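Local coordinates for periplasmic cell division protein (SufI) (Aquifex aeolicus, PDB 6SYY), which is a multicopper oxidase that binds four copper ions and probably couples oxidation of its substrates to the reduction of oxygen, at residues I388-M402 with Q433-T447. Numbering follows the deposited sequence.
Sequences INTDGAQVQRITLGM and QNNGDVVIIEYVNNT
Val438 packs against Ile388 and Ala393 where strands 394-402 and 437-445 pair in parallel, a worked example of how a regular backbone ladder carries quite different side-chain contacts along its length. Eight backbone hydrogen bonds run from Gln394 N on Val438 O to Asn446 N on Leu400 O, the straightest being Gln396 N to Ile440 O (2.8 Å, 169° at the hydrogen). At the start of the ladder, Val438 CG1, anti to the backbone N (chi1 -180°), lies 3.7 Å from Ile388 CG2 and 3.8 Å from Ala393 CB. Ile440 extends over the same loop, its CD1 4.1 Å from Thr390 CB. Midway, Ile398 lies alongside Tyr443, pointing the same way, with Ile398 CG2 at the ring edge, 3.6 Å from Tyr443 CD1. Near the copper end, Leu400 CD1 rests 4.1 Å from Asn445 CB. Asn445 OD1 closes an Asx turn by accepting from Thr447 N and also takes Thr447 OG1 at 2.6 Å, in the carbonyl plane; an alanine in place of Asn445 would probably leave the Thr447 hydroxyl freer to turn, disturbing its bond to His451 NE2, and deprive Met449 O and Val483 O of their amide N-H partner. The pair forms part of one sheet of a cupredoxin-type beta-sandwich, next to strand 488-495, and its last residues back the copper bound by His451, Cys509 and His514.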
ATOM      1  N   ILE A 388     -21.600   3.479   4.385  1.00 40.84           N
ATOM      2  CA  ILE A 388     -21.947   4.729   3.719  1.00 30.38           C
ATOM      3  C   ILE A 388     -23.384   4.642   3.230  1.00 38.65           C
ATOM      4  O   ILE A 388     -23.783   3.652   2.603  1.00 38.62           O
ATOM      5  CB  ILE A 388     -20.979   5.013   2.558  1.00 28.31           C
ATOM      6  CG1 ILE A 388     -19.549   5.144   3.081  1.00 34.82           C
ATOM      7  CG2 ILE A 388     -21.404   6.261   1.798  1.00 28.69           C
ATOM      8  CD1 ILE A 388     -18.511   5.301   1.998  1.00 37.49           C
ATOM      9  N   ASN A 389     -24.175   5.671   3.527  1.00 41.00           N
ATOM     10  CA  ASN A 389     -25.538   5.751   3.015  1.00 39.28           C
ATOM     11  C   ASN A 389     -25.470   6.168   1.553  1.00 36.92           C
ATOM     12  O   ASN A 389     -25.059   7.290   1.240  1.00 54.01           O
ATOM     13  CB  ASN A 389     -26.370   6.732   3.833  1.00 39.64           C
ATOM     14  CG  ASN A 389     -27.805   6.814   3.358  1.00 42.92           C
ATOM     15  OD1 ASN A 389     -28.249   6.010   2.539  1.00 67.64           O
ATOM     16  ND2 ASN A 389     -28.544   7.786   3.877  1.00 70.52           N
ATOM     17  N   THR A 390     -25.867   5.267   0.659  1.00 39.13           N
ATOM     18  CA  THR A 390     -25.717   5.467  -0.773  1.00 45.56           C
ATOM     19  C   THR A 390     -26.997   5.927  -1.453  1.00 40.51           C
ATOM     20  O   THR A 390     -27.008   6.077  -2.679  1.00 41.71           O
ATOM     21  CB  THR A 390     -25.223   4.178  -1.437  1.00 42.49           C
ATOM     22  OG1 THR A 390     -26.122   3.108  -1.129  1.00 61.30           O
ATOM     23  CG2 THR A 390     -23.833   3.822  -0.937  1.00 36.45           C
ATOM     24  N   ASP A 391     -28.070   6.148  -0.699  1.00 44.24           N
ATOM     25  CA  ASP A 391     -29.321   6.600  -1.294  1.00 57.94           C
ATOM     26  C   ASP A 391     -29.140   7.987  -1.893  1.00 75.69           C
ATOM     27  O   ASP A 391     -28.583   8.884  -1.250  1.00 66.56           O
ATOM     28  CB  ASP A 391     -30.434   6.615  -0.248  1.00 56.48           C
ATOM     29  CG  ASP A 391     -30.573   5.292   0.477  1.00 89.75           C
ATOM     30  OD1 ASP A 391     -29.890   4.321   0.085  1.00102.64           O
ATOM     31  OD2 ASP A 391     -31.361   5.225   1.444  1.00 78.43           O
ATOM     32  N   GLY A 392     -29.602   8.163  -3.131  1.00 60.11           N
ATOM     33  CA  GLY A 392     -29.490   9.448  -3.793  1.00 55.05           C
ATOM     34  C   GLY A 392     -28.078   9.901  -4.091  1.00 55.50           C
ATOM     35  O   GLY A 392     -27.849  11.097  -4.283  1.00 80.45           O
ATOM     36  N   ALA A 393     -27.122   8.980  -4.134  1.00 45.52           N
ATOM     37  CA  ALA A 393     -25.744   9.329  -4.437  1.00 37.69           C
ATOM     38  C   ALA A 393     -25.544   9.497  -5.937  1.00 42.37           C
ATOM     39  O   ALA A 393     -26.233   8.878  -6.753  1.00 52.52           O
ATOM     40  CB  ALA A 393     -24.796   8.255  -3.908  1.00 34.53           C
ATOM     41  N   GLN A 394     -24.591  10.347  -6.299  1.00 61.24           N
ATOM     42  CA  GLN A 394     -24.209  10.487  -7.696  1.00 48.67           C
ATOM     43  C   GLN A 394     -23.353   9.300  -8.117  1.00 45.81           C
ATOM     44  O   GLN A 394     -22.537   8.794  -7.341  1.00 36.79           O
ATOM     45  CB  GLN A 394     -23.444  11.789  -7.927  1.00 37.06           C
ATOM     46  CG  GLN A 394     -24.228  13.044  -7.597  1.00 72.60           C
ATOM     47  CD  GLN A 394     -23.446  14.302  -7.904  1.00 71.14           C
ATOM     48  OE1 GLN A 394     -22.523  14.287  -8.720  1.00 56.57           O
ATOM     49  NE2 GLN A 394     -23.805  15.400  -7.248  1.00 50.43           N
ATOM     50  N   VAL A 395     -23.544   8.856  -9.352  1.00 49.16           N
ATOM     51  CA  VAL A 395     -22.747   7.782  -9.930  1.00 38.54           C
ATOM     52  C   VAL A 395     -21.719   8.395 -10.868  1.00 43.87           C
ATOM     53  O   VAL A 395     -22.043   9.277 -11.675  1.00 56.17           O
ATOM     54  CB  VAL A 395     -23.626   6.760 -10.669  1.00 42.37           C
ATOM     55  CG1 VAL A 395     -22.759   5.654 -11.265  1.00 32.16           C
ATOM     56  CG2 VAL A 395     -24.666   6.185  -9.726  1.00 37.79           C
ATOM     57  N   GLN A 396     -20.480   7.936 -10.757  1.00 33.86           N
ATOM     58  CA  GLN A 396     -19.396   8.343 -11.640  1.00 28.80           C
ATOM     59  C   GLN A 396     -18.822   7.071 -12.246  1.00 42.85           C
ATOM     60  O   GLN A 396     -18.202   6.270 -11.538  1.00 52.78           O
ATOM     61  CB  GLN A 396     -18.333   9.128 -10.869  1.00 32.37           C
ATOM     62  CG  GLN A 396     -17.607  10.169 -11.690  1.00 43.82           C
ATOM     63  CD  GLN A 396     -18.539  11.232 -12.228  1.00 35.43           C
ATOM     64  OE1 GLN A 396     -19.002  12.102 -11.488  1.00 43.04           O
ATOM     65  NE2 GLN A 396     -18.821  11.168 -13.524  1.00 83.43           N
ATOM     66  N   ARG A 397     -19.047   6.864 -13.542  1.00 50.10           N
ATOM     67  CA  ARG A 397     -18.563   5.663 -14.213  1.00 29.31           C
ATOM     68  C   ARG A 397     -17.164   5.909 -14.760  1.00 48.35           C
ATOM     69  O   ARG A 397     -16.954   6.822 -15.568  1.00 46.47           O
ATOM     70  CB  ARG A 397     -19.498   5.225 -15.336  1.00 30.90           C
ATOM     71  CG  ARG A 397     -18.950   4.041 -16.117  1.00 36.91           C
ATOM     72  CD  ARG A 397     -20.002   3.448 -17.012  1.00 35.15           C
ATOM     73  NE  ARG A 397     -20.573   4.448 -17.904  1.00 63.79           N
ATOM     74  CZ  ARG A 397     -21.700   4.275 -18.582  1.00 56.77           C
ATOM     75  NH1 ARG A 397     -22.374   3.140 -18.456  1.00 55.77           N
ATOM     76  NH2 ARG A 397     -22.156   5.234 -19.378  1.00 50.82           N
ATOM     77  N   ILE A 398     -16.220   5.084 -14.324  1.00 30.10           N
ATOM     78  CA  ILE A 398     -14.815   5.189 -14.690  1.00 27.07           C
ATOM     79  C   ILE A 398     -14.485   3.973 -15.542  1.00 43.69           C
ATOM     80  O   ILE A 398     -14.357   2.857 -15.025  1.00 29.94           O
ATOM     81  CB  ILE A 398     -13.914   5.263 -13.449  1.00 22.35           C
ATOM     82  CG1 ILE A 398     -14.288   6.472 -12.593  1.00 30.14           C
ATOM     83  CG2 ILE A 398     -12.451   5.310 -13.850  1.00 22.01           C
ATOM     84  CD1 ILE A 398     -14.233   7.780 -13.336  1.00 38.14           C
ATOM     85  N   THR A 399     -14.353   4.174 -16.846  1.00 45.08           N
ATOM     86  CA  THR A 399     -14.096   3.080 -17.771  1.00 26.88           C
ATOM     87  C   THR A 399     -12.601   2.980 -18.041  1.00 51.46           C
ATOM     88  O   THR A 399     -11.975   3.950 -18.486  1.00 29.54           O
ATOM     89  CB  THR A 399     -14.858   3.270 -19.077  1.00 29.63           C
ATOM     90  OG1 THR A 399     -16.265   3.276 -18.806  1.00 42.03           O
ATOM     91  CG2 THR A 399     -14.531   2.139 -20.033  1.00 30.65           C
ATOM     92  N   LEU A 400     -12.038   1.806 -17.768  1.00 27.46           N
ATOM     93  CA  LEU A 400     -10.636   1.520 -18.045  1.00 29.82           C
ATOM     94  C   LEU A 400     -10.544   0.909 -19.437  1.00 43.67           C
ATOM     95  O   LEU A 400     -10.956  -0.236 -19.649  1.00 36.62           O
ATOM     96  CB  LEU A 400     -10.052   0.573 -16.999  1.00 24.07           C
ATOM     97  CG  LEU A 400     -10.411   0.813 -15.533  1.00 27.92           C
ATOM     98  CD1 LEU A 400      -9.695  -0.193 -14.639  1.00 30.10           C
ATOM     99  CD2 LEU A 400     -10.087   2.237 -15.121  1.00 27.86           C
ATOM    100  N   GLY A 401     -10.010   1.672 -20.389  1.00 31.26           N
ATOM    101  CA  GLY A 401      -9.783   1.187 -21.729  1.00 37.85           C
ATOM    102  C   GLY A 401      -8.302   1.158 -22.054  1.00 31.68           C
ATOM    103  O   GLY A 401      -7.446   1.442 -21.212  1.00 34.49           O
ATOM    104  N   MET A 402      -8.014   0.792 -23.296  1.00 37.21           N
ATOM    105  CA  MET A 402      -6.668   0.933 -23.822  1.00 49.35           C
ATOM    106  C   MET A 402      -6.755   1.445 -25.249  1.00 46.28           C
ATOM    107  O   MET A 402      -7.602   1.003 -26.030  1.00 55.42           O
ATOM    108  CB  MET A 402      -5.871  -0.380 -23.752  1.00 55.40           C
ATOM    109  CG  MET A 402      -6.578  -1.615 -24.258  1.00 76.75           C
ATOM    110  SD  MET A 402      -5.573  -3.074 -23.912  1.00 81.23           S
ATOM    111  CE  MET A 402      -6.681  -4.388 -24.428  1.00 64.49           C
ATOM    112  N   GLN A 433     -16.834  17.293  -7.598  1.00 38.46           N
ATOM    113  CA  GLN A 433     -17.869  17.050  -6.606  1.00 45.97           C
ATOM    114  C   GLN A 433     -17.871  18.177  -5.581  1.00 50.31           C
ATOM    115  O   GLN A 433     -16.876  18.885  -5.399  1.00 38.64           O
ATOM    116  CB  GLN A 433     -17.669  15.699  -5.895  1.00 26.80           C
ATOM    117  CG  GLN A 433     -17.594  14.500  -6.826  1.00 35.04           C
ATOM    118  CD  GLN A 433     -18.903  14.233  -7.546  1.00 38.41           C
ATOM    119  OE1 GLN A 433     -19.960  14.722  -7.145  1.00 39.26           O
ATOM    120  NE2 GLN A 433     -18.837  13.452  -8.617  1.00 38.76           N
ATOM    121  N   ASN A 434     -19.007  18.345  -4.917  1.00 29.54           N
ATOM    122  CA  ASN A 434     -19.099  19.265  -3.797  1.00 28.80           C
ATOM    123  C   ASN A 434     -18.702  18.552  -2.513  1.00 35.90           C
ATOM    124  O   ASN A 434     -18.880  17.339  -2.376  1.00 36.88           O
ATOM    125  CB  ASN A 434     -20.513  19.825  -3.665  1.00 30.35           C
ATOM    126  CG  ASN A 434     -20.825  20.855  -4.718  1.00 43.48           C
ATOM    127  OD1 ASN A 434     -19.958  21.637  -5.106  1.00 42.94           O
ATOM    128  ND2 ASN A 434     -22.066  20.865  -5.191  1.00 42.84           N
ATOM    129  N   ASN A 435     -18.152  19.319  -1.575  1.00 44.99           N
ATOM    130  CA  ASN A 435     -17.761  18.760  -0.287  1.00 33.80           C
ATOM    131  C   ASN A 435     -18.968  18.132   0.398  1.00 43.98           C
ATOM    132  O   ASN A 435     -20.024  18.759   0.529  1.00 40.50           O
ATOM    133  CB  ASN A 435     -17.149  19.850   0.593  1.00 42.76           C
ATOM    134  CG  ASN A 435     -16.489  19.292   1.839  1.00 57.93           C
ATOM    135  OD1 ASN A 435     -16.404  18.077   2.021  1.00 35.22           O
ATOM    136  ND2 ASN A 435     -16.007  20.180   2.701  1.00 40.05           N
ATOM    137  N   GLY A 436     -18.816  16.879   0.820  1.00 29.63           N
ATOM    138  CA  GLY A 436     -19.899  16.138   1.425  1.00 50.51           C
ATOM    139  C   GLY A 436     -20.688  15.260   0.477  1.00 45.30           C
ATOM    140  O   GLY A 436     -21.550  14.502   0.939  1.00 45.97           O
ATOM    141  N   ASP A 437     -20.429  15.336  -0.828  1.00 38.99           N
ATOM    142  CA  ASP A 437     -21.125  14.477  -1.776  1.00 30.68           C
ATOM    143  C   ASP A 437     -20.789  13.017  -1.521  1.00 40.76           C
ATOM    144  O   ASP A 437     -19.625  12.660  -1.315  1.00 25.23           O
ATOM    145  CB  ASP A 437     -20.747  14.843  -3.214  1.00 39.16           C
ATOM    146  CG  ASP A 437     -21.446  16.095  -3.708  1.00 33.46           C
ATOM    147  OD1 ASP A 437     -22.239  16.681  -2.942  1.00 54.77           O
ATOM    148  OD2 ASP A 437     -21.198  16.494  -4.866  1.00 38.52           O
ATOM    149  N   VAL A 438     -21.812  12.173  -1.530  1.00 26.80           N
ATOM    150  CA  VAL A 438     -21.619  10.735  -1.625  1.00 31.42           C
ATOM    151  C   VAL A 438     -21.628  10.363  -3.097  1.00 25.61           C
ATOM    152  O   VAL A 438     -22.546  10.736  -3.837  1.00 28.40           O
ATOM    153  CB  VAL A 438     -22.705   9.972  -0.850  1.00 33.20           C
ATOM    154  CG1 VAL A 438     -22.469   8.472  -0.966  1.00 25.95           C
ATOM    155  CG2 VAL A 438     -22.706  10.399   0.606  1.00 33.33           C
ATOM    156  N   VAL A 439     -20.596   9.648  -3.531  1.00 42.37           N
ATOM    157  CA  VAL A 439     -20.433   9.256  -4.924  1.00 28.54           C
ATOM    158  C   VAL A 439     -20.229   7.752  -4.982  1.00 29.39           C
ATOM    159  O   VAL A 439     -19.443   7.195  -4.207  1.00 33.46           O
ATOM    160  CB  VAL A 439     -19.247   9.983  -5.589  1.00 36.80           C
ATOM    161  CG1 VAL A 439     -19.147   9.600  -7.060  1.00 39.30           C
ATOM    162  CG2 VAL A 439     -19.391  11.487  -5.432  1.00 39.26           C
ATOM    163  N   ILE A 440     -20.944   7.095  -5.886  1.00 31.07           N
ATOM    164  CA  ILE A 440     -20.668   5.714  -6.250  1.00 30.38           C
ATOM    165  C   ILE A 440     -19.784   5.739  -7.486  1.00 30.76           C
ATOM    166  O   ILE A 440     -20.196   6.225  -8.545  1.00 43.75           O
ATOM    167  CB  ILE A 440     -21.958   4.922  -6.511  1.00 30.29           C
ATOM    168  CG1 ILE A 440     -22.797   4.830  -5.235  1.00 34.10           C
ATOM    169  CG2 ILE A 440     -21.628   3.534  -7.047  1.00 30.42           C
ATOM    170  CD1 ILE A 440     -24.098   4.073  -5.417  1.00 42.01           C
ATOM    171  N   ILE A 441     -18.564   5.240  -7.356  1.00 27.45           N
ATOM    172  CA  ILE A 441     -17.658   5.121  -8.486  1.00 26.79           C
ATOM    173  C   ILE A 441     -17.781   3.713  -9.045  1.00 41.56           C
ATOM    174  O   ILE A 441     -17.790   2.731  -8.293  1.00 37.40           O
ATOM    175  CB  ILE A 441     -16.212   5.447  -8.085  1.00 29.93           C
ATOM    176  CG1 ILE A 441     -16.095   6.926  -7.716  1.00 30.04           C
ATOM    177  CG2 ILE A 441     -15.255   5.111  -9.216  1.00 26.86           C
ATOM    178  CD1 ILE A 441     -14.671   7.376  -7.467  1.00 38.26           C
ATOM    179  N   GLU A 442     -17.887   3.618 -10.363  1.00 42.01           N
ATOM    180  CA  GLU A 442     -18.141   2.366 -11.063  1.00 31.88           C
ATOM    181  C   GLU A 442     -16.982   2.133 -12.024  1.00 35.10           C
ATOM    182  O   GLU A 442     -16.971   2.672 -13.136  1.00 35.30           O
ATOM    183  CB  GLU A 442     -19.479   2.426 -11.796  1.00 28.21           C
ATOM    184  CG  GLU A 442     -19.862   1.153 -12.508  1.00 68.99           C
ATOM    185  CD  GLU A 442     -21.241   1.245 -13.108  1.00 78.56           C
ATOM    186  OE1 GLU A 442     -21.885   2.302 -12.931  1.00 40.43           O
ATOM    187  OE2 GLU A 442     -21.677   0.266 -13.752  1.00 57.25           O
ATOM    188  N   TYR A 443     -16.003   1.351 -11.587  1.00 22.73           N
ATOM    189  CA  TYR A 443     -14.902   0.974 -12.457  1.00 23.43           C
ATOM    190  C   TYR A 443     -15.369  -0.101 -13.428  1.00 32.73           C
ATOM    191  O   TYR A 443     -15.931  -1.119 -13.013  1.00 32.23           O
ATOM    192  CB  TYR A 443     -13.718   0.465 -11.641  1.00 28.96           C
ATOM    193  CG  TYR A 443     -13.024   1.525 -10.818  1.00 43.75           C
ATOM    194  CD1 TYR A 443     -12.401   2.604 -11.428  1.00 32.65           C
ATOM    195  CD2 TYR A 443     -12.968   1.432  -9.434  1.00 30.20           C
ATOM    196  CE1 TYR A 443     -11.752   3.573 -10.679  1.00 29.88           C
ATOM    197  CE2 TYR A 443     -12.323   2.392  -8.678  1.00 35.04           C
ATOM    198  CZ  TYR A 443     -11.717   3.462  -9.308  1.00 29.87           C
ATOM    199  OH  TYR A 443     -11.072   4.423  -8.563  1.00 31.85           O
ATOM    200  N   VAL A 444     -15.144   0.129 -14.718  1.00 23.42           N
ATOM    201  CA  VAL A 444     -15.483  -0.826 -15.767  1.00 30.94           C
ATOM    202  C   VAL A 444     -14.206  -1.117 -16.539  1.00 35.48           C
ATOM    203  O   VAL A 444     -13.742  -0.276 -17.320  1.00 42.04           O
ATOM    204  CB  VAL A 444     -16.582  -0.298 -16.698  1.00 36.94           C
ATOM    205  CG1 VAL A 444     -16.959  -1.358 -17.715  1.00 31.50           C
ATOM    206  CG2 VAL A 444     -17.801   0.137 -15.899  1.00 36.64           C
ATOM    207  N   ASN A 445     -13.642  -2.305 -16.335  1.00 30.23           N
ATOM    208  CA  ASN A 445     -12.362  -2.682 -16.936  1.00 30.97           C
ATOM    209  C   ASN A 445     -12.627  -3.407 -18.250  1.00 33.84           C
ATOM    210  O   ASN A 445     -12.960  -4.592 -18.262  1.00 37.44           O
ATOM    211  CB  ASN A 445     -11.557  -3.549 -15.975  1.00 31.88           C
ATOM    212  CG  ASN A 445     -10.178  -3.892 -16.508  1.00 48.85           C
ATOM    213  OD1 ASN A 445      -9.781  -3.440 -17.587  1.00 33.02           O
ATOM    214  ND2 ASN A 445      -9.430  -4.686 -15.744  1.00 29.11           N
ATOM    215  N   ASN A 446     -12.458  -2.696 -19.366  1.00 29.86           N
ATOM    216  CA  ASN A 446     -12.584  -3.278 -20.695  1.00 34.91           C
ATOM    217  C   ASN A 446     -11.238  -3.688 -21.282  1.00 49.58           C
ATOM    218  O   ASN A 446     -11.114  -3.808 -22.506  1.00 57.74           O
ATOM    219  CB  ASN A 446     -13.291  -2.302 -21.636  1.00 48.30           C
ATOM    220  CG  ASN A 446     -14.746  -2.088 -21.270  1.00 53.00           C
ATOM    221  OD1 ASN A 446     -15.436  -3.017 -20.841  1.00 68.93           O
ATOM    222  ND2 ASN A 446     -15.221  -0.859 -21.436  1.00 61.47           N
ATOM    223  N   THR A 447     -10.229  -3.904 -20.442  1.00 28.91           N
ATOM    224  CA  THR A 447      -8.908  -4.309 -20.902  1.00 34.39           C
ATOM    225  C   THR A 447      -8.630  -5.750 -20.502  1.00 30.92           C
ATOM    226  O   THR A 447      -9.380  -6.371 -19.743  1.00 40.98           O
ATOM    227  CB  THR A 447      -7.820  -3.390 -20.337  1.00 38.95           C
ATOM    228  OG1 THR A 447      -7.630  -3.677 -18.948  1.00 30.81           O
ATOM    229  CG2 THR A 447      -8.219  -1.934 -20.497  1.00 28.15           C
TER